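Local atomic coordinates of methyltransferase-like protein 13 (Homo sapiens, PDB entry 5WCJ), a protein that trimethylates the N terminus of elongation factor eEF1A through its C-terminal domain, the part modelled here, and dimethylates one of its lysines through its N-terminal part. Residues A[25-30]-A[58-63]; A[45-50]-A[103-108]; A[49-54]-A[86-91]; A[77-82]-A[96-101]. All coordinates share one frame; numbering follows the deposited sequence. Where two conformers were deposited one is given.

All four contacts belong to the Rossmann-like methyltransferase domain, and along the chain contacts 1 and 2 interlock because their segments alternate. Strand 44-49 is the common thread: it supplies contact 2, runs out into the glycine-rich loop of contact 3, and leads on to helix 55-63 of contact 1. Contacts 3 and 4 are the nearest neighbours, with centres about 8 Å apart, and contact 4 packs helix 76-85 on strand 94-98, the outermost strand at one edge of the sheet. Contacts 2, 3 and 4 all touch S-adenosyl-L-homocysteine, so the cofactor product is held at strand ends and loops. Contact 1 lies away from the ligand, between two helices packed on the sheet, its centre about 17 Å from that of contact 2.

Contact 1. Residues A[25-30]-A[58-63]; sequences AMIAGL and LFVHDH
Ile27 of helix 21-28 meets Phe59 and Val60 of helix 55-63, two helices that flank the sheet of the Rossmann-like methyltransferase fold. The tight part is small. The end methyl CD1 of Ile27 comes obliquely against the ring, 3.5 Å from Phe59 CD1, while its CG2 branch reaches the neighbouring ring corner, 4.1 Å from Phe59 CE1. Phe59 CG stands anti to its own backbone N (chi1 -178°), which carries the ring out across the gap between the helices. Deeper in, the fit is slacker: Ile27 CG1 lies 4.4 Å from Val60 CG2, and Leu30, turned toward the same helix, stays just beyond contact while resting on Val120 of the sheet and on Phe64. Toward solvent the packing gives way to partly exposed surface, where the Phe59 ring is attended by His63, one turn further along its own helix. With an alanine in place of Phe59, Ile27 CD1 would probably lose its main partner on helix 55-63, and the imidazole of His63 the ring it lies against. His63 ND1 sits over the centre of the Phe59 ring, 3.4 Å above its plane, and also donates to Phe59 O at 3.1 Å with a bent N-H...O angle of 144°. That carbonyl oxygen is gripped twice, by His63 N and His63 ND1 arriving from opposite faces of its plane.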
loop_
_atom_site.group_PDB
_atom_site.type_symbol
_atom_site.label_atom_id
_atom_site.label_comp_id
_atom_site.label_asym_id
_atom_site.label_seq_id
_atom_site.Cartn_x
_atom_site.Cartn_y
_atom_site.Cartn_z
ATOM N N ALA A 25 -2.134 -1.583 10.616
ATOM C CA ALA A 25 -0.710 -1.195 10.609
ATOM C C ALA A 25 -0.227 -0.629 9.269
ATOM O O ALA A 25 0.546 0.333 9.250
ATOM C CB ALA A 25 0.144 -2.379 11.011
ATOM N N MET A 26 -0.683 -1.208 8.147
ATOM C CA MET A 26 -0.287 -0.677 6.825
ATOM C C MET A 26 -0.853 0.731 6.585
ATOM O O MET A 26 -0.125 1.624 6.173
ATOM C CB MET A 26 -0.669 -1.625 5.691
ATOM C CG MET A 26 0.088 -2.943 5.762
ATOM S SD MET A 26 -0.523 -4.146 4.588
ATOM C CE MET A 26 0.354 -3.621 3.142
ATOM N N ILE A 27 -2.128 0.913 6.906
ATOM C CA ILE A 27 -2.806 2.208 6.800
ATOM C C ILE A 27 -2.089 3.253 7.673
ATOM O O ILE A 27 -1.920 4.400 7.264
ATOM C CB ILE A 27 -4.315 2.061 7.156
ATOM C CG1 ILE A 27 -5.044 1.247 6.074
ATOM C CG2 ILE A 27 -4.972 3.423 7.283
ATOM C CD1 ILE A 27 -6.305 0.553 6.554
ATOM N N ALA A 28 -1.593 2.839 8.831
ATOM C CA ALA A 28 -0.836 3.727 9.727
ATOM C C ALA A 28 0.371 4.368 9.060
ATOM O O ALA A 28 0.764 5.476 9.422
ATOM C CB ALA A 28 -0.432 2.989 11.001
ATOM N N GLY A 29 0.951 3.695 8.052
ATOM C CA GLY A 29 2.057 4.232 7.307
ATOM C C GLY A 29 1.825 5.512 6.548
ATOM O O GLY A 29 2.791 6.222 6.208
ATOM N N LEU A 30 0.556 5.802 6.256
ATOM C CA LEU A 30 0.204 7.082 5.648
ATOM C C LEU A 30 0.642 8.279 6.520
ATOM O O LEU A 30 0.899 9.384 5.998
ATOM C CB LEU A 30 -1.294 7.149 5.378
ATOM C CG LEU A 30 -1.905 6.118 4.435
ATOM C CD1 LEU A 30 -3.417 6.291 4.330
ATOM C CD2 LEU A 30 -1.266 6.221 3.073
ATOM N N LEU A 58 -10.598 -0.886 -0.045
ATOM C CA LEU A 58 -11.958 -0.365 0.246
ATOM C C LEU A 58 -11.959 0.597 1.426
ATOM O O LEU A 58 -12.669 1.638 1.395
ATOM C CB LEU A 58 -12.945 -1.481 0.501
ATOM C CG LEU A 58 -14.425 -1.102 0.576
ATOM C CD1 LEU A 58 -14.863 -0.378 -0.686
ATOM C CD2 LEU A 58 -15.237 -2.371 0.791
ATOM N N PHE A 59 -11.144 0.293 2.428
ATOM C CA PHE A 59 -11.023 1.184 3.587
ATOM C C PHE A 59 -10.459 2.538 3.168
ATOM O O PHE A 59 -10.988 3.585 3.559
ATOM C CB PHE A 59 -10.153 0.591 4.683
ATOM C CG PHE A 59 -10.057 1.460 5.911
ATOM C CD1 PHE A 59 -9.126 2.504 5.988
ATOM C CD2 PHE A 59 -10.899 1.234 6.994
ATOM C CE1 PHE A 59 -9.032 3.306 7.135
ATOM C CE2 PHE A 59 -10.803 2.025 8.138
ATOM C CZ PHE A 59 -9.875 3.060 8.205
ATOM N N VAL A 60 -9.404 2.528 2.362
ATOM C CA VAL A 60 -8.756 3.776 1.949
ATOM C C VAL A 60 -9.736 4.570 1.072
ATOM O O VAL A 60 -9.905 5.769 1.258
ATOM C CB VAL A 60 -7.416 3.502 1.223
ATOM C CG1 VAL A 60 -6.821 4.762 0.628
ATOM C CG2 VAL A 60 -6.432 2.843 2.205
ATOM N N HIS A 61 -10.372 3.898 0.122
ATOM C CA HIS A 61 -11.350 4.541 -0.768
ATOM C C HIS A 61 -12.437 5.222 0.041
ATOM O O HIS A 61 -12.772 6.365 -0.217
ATOM C CB HIS A 61 -11.980 3.503 -1.688
ATOM C CG HIS A 61 -13.099 4.030 -2.527
ATOM N ND1 HIS A 61 -12.886 4.690 -3.718
ATOM C CD2 HIS A 61 -14.442 3.976 -2.356
ATOM C CE1 HIS A 61 -14.053 5.024 -4.247
ATOM N NE2 HIS A 61 -15.014 4.605 -3.439
ATOM N N ASP A 62 -12.966 4.517 1.028
ATOM C CA ASP A 62 -14.096 5.016 1.856
ATOM C C ASP A 62 -13.712 6.107 2.847
ATOM O O ASP A 62 -14.535 6.980 3.148
ATOM C CB ASP A 62 -14.752 3.864 2.635
ATOM C CG ASP A 62 -15.586 2.931 1.746
ATOM O OD1 ASP A 62 -15.882 3.269 0.579
ATOM O OD2 ASP A 62 -15.964 1.855 2.242
ATOM N N HIS A 63 -12.494 6.061 3.387
ATOM C CA HIS A 63 -12.078 7.022 4.412
ATOM C C HIS A 63 -11.285 8.214 3.864
ATOM O O HIS A 63 -11.190 9.241 4.536
ATOM C CB HIS A 63 -11.295 6.317 5.521
ATOM C CG HIS A 63 -12.169 5.542 6.446
ATOM N ND1 HIS A 63 -12.649 4.283 6.139
ATOM C CD2 HIS A 63 -12.710 5.874 7.643
ATOM C CE1 HIS A 63 -13.422 3.861 7.125
ATOM N NE2 HIS A 63 -13.470 4.805 8.050
#

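Contact 2. Residues A[45-50]-A[103-108]; sequences ALLVVG and DYIASL. With SAH (S-adenosyl-L-homocysteine), chain F.
Leu47 CD1 comes obliquely to the Tyr104 ring, 4.3 Å from Tyr104 CE2; the His97 ring also meets it, the two planes inclined by about 40°. The other flat group is the adenine of S-adenosyl-L-homocysteine, where Val49 CG1 stands above the ring plane just past the rim at C2, 3.7 Å from SAH C2. Val49 thus works in two directions. CG1, anti to the backbone N (chi1 -176°), serves the ligand, while CG2 faces the helix, 4.2 Å from Ile105 CD1. Ile105 answers Leu47 as well, its CG1 lying 4.1 Å from Leu47 CD2, so one isoleucine spans two alternate residues of the strand. This is apolar helix-on-sheet packing of a Rossmann-like domain: the local strand and helix axes pass 11.2 Å apart at 148°. Strand 44-49 runs between strands 67-73 and 118-123, and Ile105 of helix 101-109 reaches on to Phe123 and to Phe146 of helix 144-152.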
loop_
_atom_site.group_PDB
_atom_site.type_symbol
_atom_site.label_atom_id
_atom_site.label_comp_id
_atom_site.label_asym_id
_atom_site.label_seq_id
_atom_site.Cartn_x
_atom_site.Cartn_y
_atom_site.Cartn_z
ATOM N N ALA A 45 -2.301 9.404 -4.455
ATOM C CA ALA A 45 -2.235 8.321 -5.428
ATOM C C ALA A 45 -1.618 7.074 -4.761
ATOM O O ALA A 45 -0.486 7.137 -4.255
ATOM C CB ALA A 45 -1.410 8.758 -6.615
ATOM N N LEU A 46 -2.347 5.963 -4.781
ATOM C CA LEU A 46 -1.925 4.743 -4.106
ATOM C C LEU A 46 -2.016 3.533 -5.028
ATOM O O LEU A 46 -3.055 3.292 -5.657
ATOM C CB LEU A 46 -2.772 4.511 -2.846
ATOM C CG LEU A 46 -2.846 3.071 -2.327
ATOM C CD1 LEU A 46 -1.616 2.749 -1.509
ATOM C CD2 LEU A 46 -4.088 2.833 -1.475
ATOM N N LEU A 47 -0.932 2.751 -5.070
ATOM C CA LEU A 47 -0.886 1.499 -5.799
ATOM C C LEU A 47 -0.910 0.402 -4.735
ATOM O O LEU A 47 -0.110 0.433 -3.793
ATOM C CB LEU A 47 0.422 1.399 -6.596
ATOM C CG LEU A 47 0.700 0.062 -7.294
ATOM C CD1 LEU A 47 -0.346 -0.237 -8.358
ATOM C CD2 LEU A 47 2.069 0.125 -7.922
ATOM N N VAL A 48 -1.810 -0.547 -4.877
ATOM C CA VAL A 48 -1.895 -1.670 -3.947
ATOM C C VAL A 48 -1.775 -2.964 -4.726
ATOM O O VAL A 48 -2.540 -3.190 -5.652
ATOM C CB VAL A 48 -3.223 -1.678 -3.135
ATOM C CG1 VAL A 48 -3.202 -2.831 -2.126
ATOM C CG2 VAL A 48 -3.451 -0.354 -2.470
ATOM N N VAL A 49 -0.816 -3.811 -4.353
ATOM C CA VAL A 49 -0.650 -5.109 -4.992
ATOM C C VAL A 49 -1.131 -6.152 -4.030
ATOM O O VAL A 49 -0.608 -6.249 -2.902
ATOM C CB VAL A 49 0.816 -5.393 -5.352
ATOM C CG1 VAL A 49 0.907 -6.704 -6.106
ATOM C CG2 VAL A 49 1.378 -4.221 -6.145
ATOM N N GLY A 50 -2.120 -6.922 -4.487
ATOM C CA GLY A 50 -2.748 -7.960 -3.718
ATOM C C GLY A 50 -4.085 -7.458 -3.200
ATOM O O GLY A 50 -4.112 -6.563 -2.368
ATOM N N ASP A 103 4.909 -8.030 -13.311
ATOM C CA ASP A 103 4.718 -7.606 -14.707
ATOM C C ASP A 103 4.149 -6.208 -14.782
ATOM O O ASP A 103 4.622 -5.379 -15.545
ATOM C CB ASP A 103 3.774 -8.564 -15.455
ATOM C CG ASP A 103 4.295 -9.983 -15.536
ATOM O OD1 ASP A 103 5.529 -10.180 -15.634
ATOM O OD2 ASP A 103 3.454 -10.930 -15.520
ATOM N N TYR A 104 3.150 -5.916 -13.931
ATOM C CA TYR A 104 2.497 -4.634 -13.955
ATOM C C TYR A 104 3.430 -3.497 -13.582
ATOM O O TYR A 104 3.472 -2.466 -14.263
ATOM C CB TYR A 104 1.290 -4.646 -12.984
ATOM C CG TYR A 104 0.394 -3.461 -13.167
ATOM C CD1 TYR A 104 -0.571 -3.466 -14.177
ATOM C CD2 TYR A 104 0.500 -2.342 -12.359
ATOM C CE1 TYR A 104 -1.393 -2.386 -14.376
ATOM C CE2 TYR A 104 -0.336 -1.239 -12.553
ATOM C CZ TYR A 104 -1.278 -1.292 -13.564
ATOM O OH TYR A 104 -2.127 -0.258 -13.796
ATOM N N ILE A 105 4.193 -3.668 -12.501
ATOM C CA ILE A 105 5.133 -2.610 -12.097
ATOM C C ILE A 105 6.271 -2.451 -13.150
ATOM O O ILE A 105 6.676 -1.328 -13.445
ATOM C CB ILE A 105 5.663 -2.875 -10.682
ATOM C CG1 ILE A 105 4.528 -2.571 -9.684
ATOM C CG2 ILE A 105 6.908 -2.067 -10.368
ATOM C CD1 ILE A 105 4.794 -3.054 -8.274
ATOM N N ALA A 106 6.746 -3.555 -13.695
ATOM C CA ALA A 106 7.781 -3.497 -14.769
ATOM C C ALA A 106 7.275 -2.663 -15.953
ATOM O O ALA A 106 7.984 -1.758 -16.388
ATOM C CB ALA A 106 8.231 -4.888 -15.194
ATOM N N SER A 107 6.027 -2.861 -16.369
ATOM C CA SER A 107 5.427 -2.057 -17.469
ATOM C C SER A 107 5.298 -0.603 -17.116
ATOM O O SER A 107 5.671 0.254 -17.913
ATOM C CB SER A 107 4.047 -2.577 -17.878
ATOM O OG SER A 107 4.163 -3.908 -18.329
ATOM N N LEU A 108 4.793 -0.309 -15.912
ATOM C CA LEU A 108 4.668 1.071 -15.467
ATOM C C LEU A 108 6.004 1.781 -15.399
ATOM O O LEU A 108 6.097 2.929 -15.801
ATOM C CB LEU A 108 4.032 1.170 -14.076
ATOM C CG LEU A 108 2.575 0.766 -13.897
ATOM C CD1 LEU A 108 2.189 1.007 -12.432
ATOM C CD2 LEU A 108 1.678 1.513 -14.878
HETATM C CG SAH F . -4.053 -10.401 1.091
HETATM S SD SAH F . -4.316 -11.940 0.167
HETATM C "C5'" SAH F . -2.915 -11.987 -0.981
HETATM C "C4'" SAH F . -3.392 -11.518 -2.342
HETATM O "O4'" SAH F . -2.247 -11.428 -3.225
HETATM C "C3'" SAH F . -4.383 -12.488 -3.011
HETATM O "O3'" SAH F . -5.494 -11.764 -3.528
HETATM C "C2'" SAH F . -3.548 -13.105 -4.139
HETATM O "O2'" SAH F . -4.263 -13.502 -5.304
HETATM C "C1'" SAH F . -2.665 -11.913 -4.480
HETATM N N9 SAH F . -1.465 -12.226 -5.252
HETATM C C8 SAH F . -0.645 -13.316 -5.110
HETATM N N7 SAH F . 0.409 -13.296 -5.890
HETATM C C5 SAH F . 0.273 -12.112 -6.594
HETATM C C6 SAH F . 1.072 -11.490 -7.568
HETATM N N6 SAH F . 2.244 -12.007 -8.020
HETATM N N1 SAH F . 0.642 -10.318 -8.076
HETATM C C2 SAH F . -0.519 -9.804 -7.640
HETATM N N3 SAH F . -1.349 -10.288 -6.710
HETATM C C4 SAH F . -0.889 -11.448 -6.218
#

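Contact 3. Residues A[49-54]-A[86-91]; sequences VGLGGG and FGFSQS. With SAH (S-adenosyl-L-homocysteine), chain F.
Gly53 and Gly54 approach Phe86 and Phe88, the CA atoms of Gly54 and Phe88 standing 6.1 Å apart. Residues 50-54 form the GxGxG loop of a class I methyltransferase, folded into a type II' turn from Leu51 to Gly54 and closed by Gly54 N to Leu51 O at 2.8 Å. Gly54 then takes the N-cap position of helix 55-63; a side chain at this glycine would run into the Phe88 ring. On the ligand side of the turn Gly52 N donates to SAH O3' at 3.1 Å, and Glu73 holds Leu51 N. Leu51 points the other way: its CD1 sits over one face of Phe88, 4.2 Å from the ring centroid and 24° off the normal, a CH-pi contact displaced toward the rim. Phe88 is wedged between turn, helices and sheet, its side chain also touching Pro57, Ala82 and Val96. A serine in its place would probably leave Leu51 CD1 without its ring face and open a gap behind the cofactor loop. Further out the contact becomes exposed. Gly53 O lies at the edge of the Phe86 ring, 3.7 Å from Phe86 CD2, and a water donates both to Gly53 O at 2.7 Å and to Phe86 O at 2.8 Å.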
loop_
_atom_site.group_PDB
_atom_site.type_symbol
_atom_site.label_atom_id
_atom_site.label_comp_id
_atom_site.label_asym_id
_atom_site.label_seq_id
_atom_site.Cartn_x
_atom_site.Cartn_y
_atom_site.Cartn_z
ATOM N N VAL A 49 -0.816 -3.811 -4.353
ATOM C CA VAL A 49 -0.650 -5.109 -4.992
ATOM C C VAL A 49 -1.131 -6.152 -4.030
ATOM O O VAL A 49 -0.608 -6.249 -2.902
ATOM C CB VAL A 49 0.816 -5.393 -5.352
ATOM C CG1 VAL A 49 0.907 -6.704 -6.106
ATOM C CG2 VAL A 49 1.378 -4.221 -6.145
ATOM N N GLY A 50 -2.120 -6.922 -4.487
ATOM C CA GLY A 50 -2.748 -7.960 -3.718
ATOM C C GLY A 50 -4.085 -7.458 -3.200
ATOM O O GLY A 50 -4.112 -6.563 -2.368
ATOM N N LEU A 51 -5.188 -8.016 -3.707
ATOM C CA LEU A 51 -6.558 -7.554 -3.312
ATOM C C LEU A 51 -7.077 -8.191 -2.043
ATOM O O LEU A 51 -7.754 -7.518 -1.244
ATOM C CB LEU A 51 -7.560 -7.811 -4.437
ATOM C CG LEU A 51 -8.974 -7.247 -4.276
ATOM C CD1 LEU A 51 -8.938 -5.730 -4.319
ATOM C CD2 LEU A 51 -9.870 -7.811 -5.382
ATOM N N GLY A 52 -6.808 -9.484 -1.868
ATOM C CA GLY A 52 -7.478 -10.312 -0.863
ATOM C C GLY A 52 -8.987 -10.167 -1.014
ATOM O O GLY A 52 -9.501 -10.140 -2.134
ATOM N N GLY A 53 -9.667 -10.004 0.115
ATOM C CA GLY A 53 -11.097 -9.706 0.127
ATOM C C GLY A 53 -11.481 -8.281 -0.253
ATOM O O GLY A 53 -12.668 -7.977 -0.317
ATOM N N GLY A 54 -10.486 -7.411 -0.478
ATOM C CA GLY A 54 -10.710 -6.031 -0.900
ATOM C C GLY A 54 -10.784 -5.017 0.240
ATOM O O GLY A 54 -10.877 -3.812 -0.011
ATOM N N PHE A 86 -18.426 -9.108 -1.059
ATOM C CA PHE A 86 -17.743 -8.341 -0.018
ATOM C C PHE A 86 -17.784 -6.836 -0.216
ATOM O O PHE A 86 -16.975 -6.117 0.391
ATOM C CB PHE A 86 -16.281 -8.822 0.204
ATOM C CG PHE A 86 -16.111 -10.306 0.324
ATOM C CD1 PHE A 86 -17.079 -11.114 0.899
ATOM C CD2 PHE A 86 -14.908 -10.903 -0.092
ATOM C CE1 PHE A 86 -16.897 -12.486 1.000
ATOM C CE2 PHE A 86 -14.717 -12.271 0.018
ATOM C CZ PHE A 86 -15.720 -13.065 0.553
ATOM N N GLY A 87 -18.720 -6.344 -1.025
ATOM C CA GLY A 87 -18.959 -4.911 -1.167
ATOM C C GLY A 87 -17.905 -4.111 -1.905
ATOM O O GLY A 87 -17.916 -2.881 -1.859
ATOM N N PHE A 88 -16.995 -4.800 -2.588
ATOM C CA PHE A 88 -15.985 -4.141 -3.367
ATOM C C PHE A 88 -16.578 -3.633 -4.682
ATOM O O PHE A 88 -17.425 -4.289 -5.284
ATOM C CB PHE A 88 -14.819 -5.092 -3.645
ATOM C CG PHE A 88 -13.647 -4.386 -4.229
ATOM C CD1 PHE A 88 -12.793 -3.670 -3.408
ATOM C CD2 PHE A 88 -13.465 -4.342 -5.604
ATOM C CE1 PHE A 88 -11.742 -2.964 -3.955
ATOM C CE2 PHE A 88 -12.409 -3.631 -6.150
ATOM C CZ PHE A 88 -11.554 -2.943 -5.320
ATOM N N SER A 89 -16.151 -2.462 -5.127
ATOM C CA SER A 89 -16.527 -1.997 -6.462
ATOM C C SER A 89 -15.467 -1.082 -7.018
ATOM O O SER A 89 -14.688 -0.498 -6.276
ATOM C CB SER A 89 -17.880 -1.259 -6.436
ATOM O OG SER A 89 -17.761 -0.119 -5.616
ATOM N N GLN A 90 -15.433 -1.003 -8.334
ATOM C CA GLN A 90 -14.549 -0.109 -9.043
ATOM C C GLN A 90 -15.289 1.142 -9.371
ATOM O O GLN A 90 -16.527 1.126 -9.461
ATOM C CB GLN A 90 -14.040 -0.785 -10.298
ATOM C CG GLN A 90 -13.169 -1.983 -9.934
ATOM C CD GLN A 90 -12.521 -2.597 -11.142
ATOM O OE1 GLN A 90 -11.702 -1.958 -11.778
ATOM N NE2 GLN A 90 -12.891 -3.838 -11.460
ATOM N N SER A 91 -14.525 2.215 -9.536
ATOM C CA SER A 91 -15.051 3.556 -9.832
ATOM C C SER A 91 -13.963 4.373 -10.486
ATOM O O SER A 91 -12.854 3.867 -10.697
ATOM C CB SER A 91 -15.507 4.244 -8.531
ATOM O OG SER A 91 -14.398 4.546 -7.687
HETATM C CG SAH F . -4.053 -10.401 1.091
HETATM S SD SAH F . -4.316 -11.940 0.167
HETATM C "C5'" SAH F . -2.915 -11.987 -0.981
HETATM C "C4'" SAH F . -3.392 -11.518 -2.342
HETATM O "O4'" SAH F . -2.247 -11.428 -3.225
HETATM C "C3'" SAH F . -4.383 -12.488 -3.011
HETATM O "O3'" SAH F . -5.494 -11.764 -3.528
HETATM C "C2'" SAH F . -3.548 -13.105 -4.139
HETATM O "O2'" SAH F . -4.263 -13.502 -5.304
HETATM C "C1'" SAH F . -2.665 -11.913 -4.480
HETATM N N9 SAH F . -1.465 -12.226 -5.252
HETATM C C8 SAH F . -0.645 -13.316 -5.110
HETATM N N7 SAH F . 0.409 -13.296 -5.890
HETATM C C5 SAH F . 0.273 -12.112 -6.594
HETATM C C6 SAH F . 1.072 -11.490 -7.568
HETATM N N6 SAH F . 2.244 -12.007 -8.020
HETATM N N1 SAH F . 0.642 -10.318 -8.076
HETATM C C2 SAH F . -0.519 -9.804 -7.640
HETATM N N3 SAH F . -1.349 -10.288 -6.710
HETATM C C4 SAH F . -0.889 -11.448 -6.218
HETATM O O HOH W 1 -14.168 -5.799 0.303
#

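Contact 4. Residues A[77-82]-A[96-101]; sequences SMLEVA and VHIADG. With SAH (S-adenosyl-L-homocysteine), chain F.
Leu79 carries the whole contact from helix 76-85, reaching tip to tip toward Val96 and slanting past Ile98. Both methyls meet Val96, CD1 and CD2 each 4.0 Å from its CG1, and CD2 also touches Ile98 CD1 at 3.9 Å. With CG anti to the backbone N (chi1 176°), the leucine fork is held out from the helix so that both methyls face strand 94-98. The Ile98 end is the exposed one; around Val96, Phe88 and Ala71 fill in the packing, and Gln90 accepts a bond from Val96 N. Gln90, in the loop before the strand, also touches Leu79 and thus contacts both partners. Past the contact both segments turn to S-adenosyl-L-homocysteine. The chain of Met78 is bent back at chi2 and chi3, bringing CE to 3.6 Å from SAH O3'. Beyond the strand, SAH N6 donates to Asp100 OD1 at 2.9 Å (161°), and Gly101 N gives SAH N1 an almost straight bond of 2.9 Å (178°). Asp100 OD1 also caps Leu102 N of helix 101-109, which probably helps hold the carboxylate for the adenine amino group. The beta-alpha-beta unit 67-73, 76-85, 94-98 thus leads into the adenine-binding end of a Rossmann-like methyltransferase cofactor pocket.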
loop_
_atom_site.group_PDB
_atom_site.type_symbol
_atom_site.label_atom_id
_atom_site.label_comp_id
_atom_site.label_asym_id
_atom_site.label_seq_id
_atom_site.Cartn_x
_atom_site.Cartn_y
_atom_site.Cartn_z
ATOM N N SER A 77 -10.575 -14.560 -9.813
ATOM C CA SER A 77 -11.548 -15.110 -8.863
ATOM C C SER A 77 -11.608 -14.319 -7.571
ATOM O O SER A 77 -12.658 -14.262 -6.931
ATOM C CB SER A 77 -11.217 -16.564 -8.494
ATOM O OG SER A 77 -11.443 -17.404 -9.599
ATOM N N MET A 78 -10.480 -13.736 -7.167
ATOM C CA MET A 78 -10.460 -12.909 -5.973
ATOM C C MET A 78 -11.255 -11.628 -6.191
ATOM O O MET A 78 -11.995 -11.201 -5.307
ATOM C CB MET A 78 -9.012 -12.598 -5.541
ATOM C CG MET A 78 -8.228 -13.846 -5.121
ATOM S SD MET A 78 -8.871 -14.662 -3.650
ATOM C CE MET A 78 -8.507 -13.447 -2.409
ATOM N N LEU A 79 -11.076 -10.996 -7.334
ATOM C CA LEU A 79 -11.881 -9.824 -7.686
ATOM C C LEU A 79 -13.369 -10.188 -7.798
ATOM O O LEU A 79 -14.220 -9.414 -7.345
ATOM C CB LEU A 79 -11.415 -9.176 -8.972
ATOM C CG LEU A 79 -12.227 -7.979 -9.515
ATOM C CD1 LEU A 79 -12.222 -6.831 -8.518
ATOM C CD2 LEU A 79 -11.723 -7.499 -10.859
ATOM N N GLU A 80 -13.664 -11.327 -8.425
ATOM C CA GLU A 80 -15.069 -11.752 -8.586
ATOM C C GLU A 80 -15.796 -11.890 -7.236
ATOM O O GLU A 80 -16.881 -11.316 -7.051
ATOM C CB GLU A 80 -15.158 -13.066 -9.375
ATOM C CG GLU A 80 -16.437 -13.238 -10.179
ATOM N N VAL A 81 -15.217 -12.652 -6.312
ATOM C CA VAL A 81 -15.844 -12.886 -5.015
ATOM C C VAL A 81 -15.971 -11.591 -4.214
ATOM O O VAL A 81 -16.991 -11.361 -3.555
ATOM C CB VAL A 81 -15.145 -14.015 -4.195
ATOM C CG1 VAL A 81 -13.782 -13.597 -3.704
ATOM C CG2 VAL A 81 -15.993 -14.441 -3.005
ATOM N N ALA A 82 -14.936 -10.746 -4.253
ATOM C CA ALA A 82 -14.989 -9.491 -3.512
ATOM C C ALA A 82 -16.092 -8.543 -4.046
ATOM O O ALA A 82 -16.756 -7.849 -3.272
ATOM C CB ALA A 82 -13.643 -8.798 -3.520
ATOM N N VAL A 96 -9.116 -1.802 -10.673
ATOM C CA VAL A 96 -8.436 -3.067 -10.438
ATOM C C VAL A 96 -7.920 -3.587 -11.772
ATOM O O VAL A 96 -8.637 -3.593 -12.771
ATOM C CB VAL A 96 -9.323 -4.098 -9.737
ATOM C CG1 VAL A 96 -8.578 -5.426 -9.540
ATOM C CG2 VAL A 96 -9.752 -3.573 -8.376
ATOM N N HIS A 97 -6.654 -3.969 -11.779
ATOM C CA HIS A 97 -6.016 -4.567 -12.947
ATOM C C HIS A 97 -5.692 -6.020 -12.616
ATOM O O HIS A 97 -5.088 -6.305 -11.573
ATOM C CB HIS A 97 -4.766 -3.793 -13.274
ATOM C CG HIS A 97 -5.005 -2.339 -13.528
ATOM N ND1 HIS A 97 -5.044 -1.399 -12.513
ATOM C CD2 HIS A 97 -5.232 -1.660 -14.677
ATOM C CE1 HIS A 97 -5.281 -0.205 -13.034
ATOM N NE2 HIS A 97 -5.407 -0.338 -14.343
ATOM N N ILE A 98 -6.092 -6.946 -13.486
ATOM C CA ILE A 98 -5.809 -8.356 -13.299
ATOM C C ILE A 98 -4.476 -8.630 -13.982
ATOM O O ILE A 98 -4.396 -8.601 -15.197
ATOM C CB ILE A 98 -6.931 -9.274 -13.826
ATOM C CG1 ILE A 98 -8.254 -8.968 -13.102
ATOM C CG2 ILE A 98 -6.570 -10.742 -13.605
ATOM C CD1 ILE A 98 -8.195 -9.118 -11.577
ATOM N N ALA A 99 -3.451 -8.858 -13.164
ATOM C CA ALA A 99 -2.068 -8.990 -13.612
ATOM C C ALA A 99 -1.204 -9.455 -12.453
ATOM O O ALA A 99 -1.557 -9.291 -11.259
ATOM C CB ALA A 99 -1.553 -7.663 -14.157
ATOM N N ASP A 100 -0.069 -10.057 -12.793
ATOM C CA ASP A 100 0.994 -10.290 -11.826
ATOM C C ASP A 100 1.547 -8.912 -11.500
ATOM O O ASP A 100 1.883 -8.158 -12.403
ATOM C CB ASP A 100 2.070 -11.162 -12.491
ATOM C CG ASP A 100 3.174 -11.599 -11.552
ATOM O OD1 ASP A 100 3.466 -10.958 -10.490
ATOM O OD2 ASP A 100 3.809 -12.619 -11.919
ATOM N N GLY A 101 1.624 -8.550 -10.220
ATOM C CA GLY A 101 2.200 -7.243 -9.834
ATOM C C GLY A 101 3.631 -6.998 -10.368
ATOM O O GLY A 101 4.004 -5.870 -10.621
HETATM C CG SAH F . -4.053 -10.401 1.091
HETATM S SD SAH F . -4.316 -11.940 0.167
HETATM C "C5'" SAH F . -2.915 -11.987 -0.981
HETATM C "C4'" SAH F . -3.392 -11.518 -2.342
HETATM O "O4'" SAH F . -2.247 -11.428 -3.225
HETATM C "C3'" SAH F . -4.383 -12.488 -3.011
HETATM O "O3'" SAH F . -5.494 -11.764 -3.528
HETATM C "C2'" SAH F . -3.548 -13.105 -4.139
HETATM O "O2'" SAH F . -4.263 -13.502 -5.304
HETATM C "C1'" SAH F . -2.665 -11.913 -4.480
HETATM N N9 SAH F . -1.465 -12.226 -5.252
HETATM C C8 SAH F . -0.645 -13.316 -5.110
HETATM N N7 SAH F . 0.409 -13.296 -5.890
HETATM C C5 SAH F . 0.273 -12.112 -6.594
HETATM C C6 SAH F . 1.072 -11.490 -7.568
HETATM N N6 SAH F . 2.244 -12.007 -8.020
HETATM N N1 SAH F . 0.642 -10.318 -8.076
HETATM C C2 SAH F . -0.519 -9.804 -7.640
HETATM N N3 SAH F . -1.349 -10.288 -6.710
HETATM C C4 SAH F . -0.889 -11.448 -6.218
#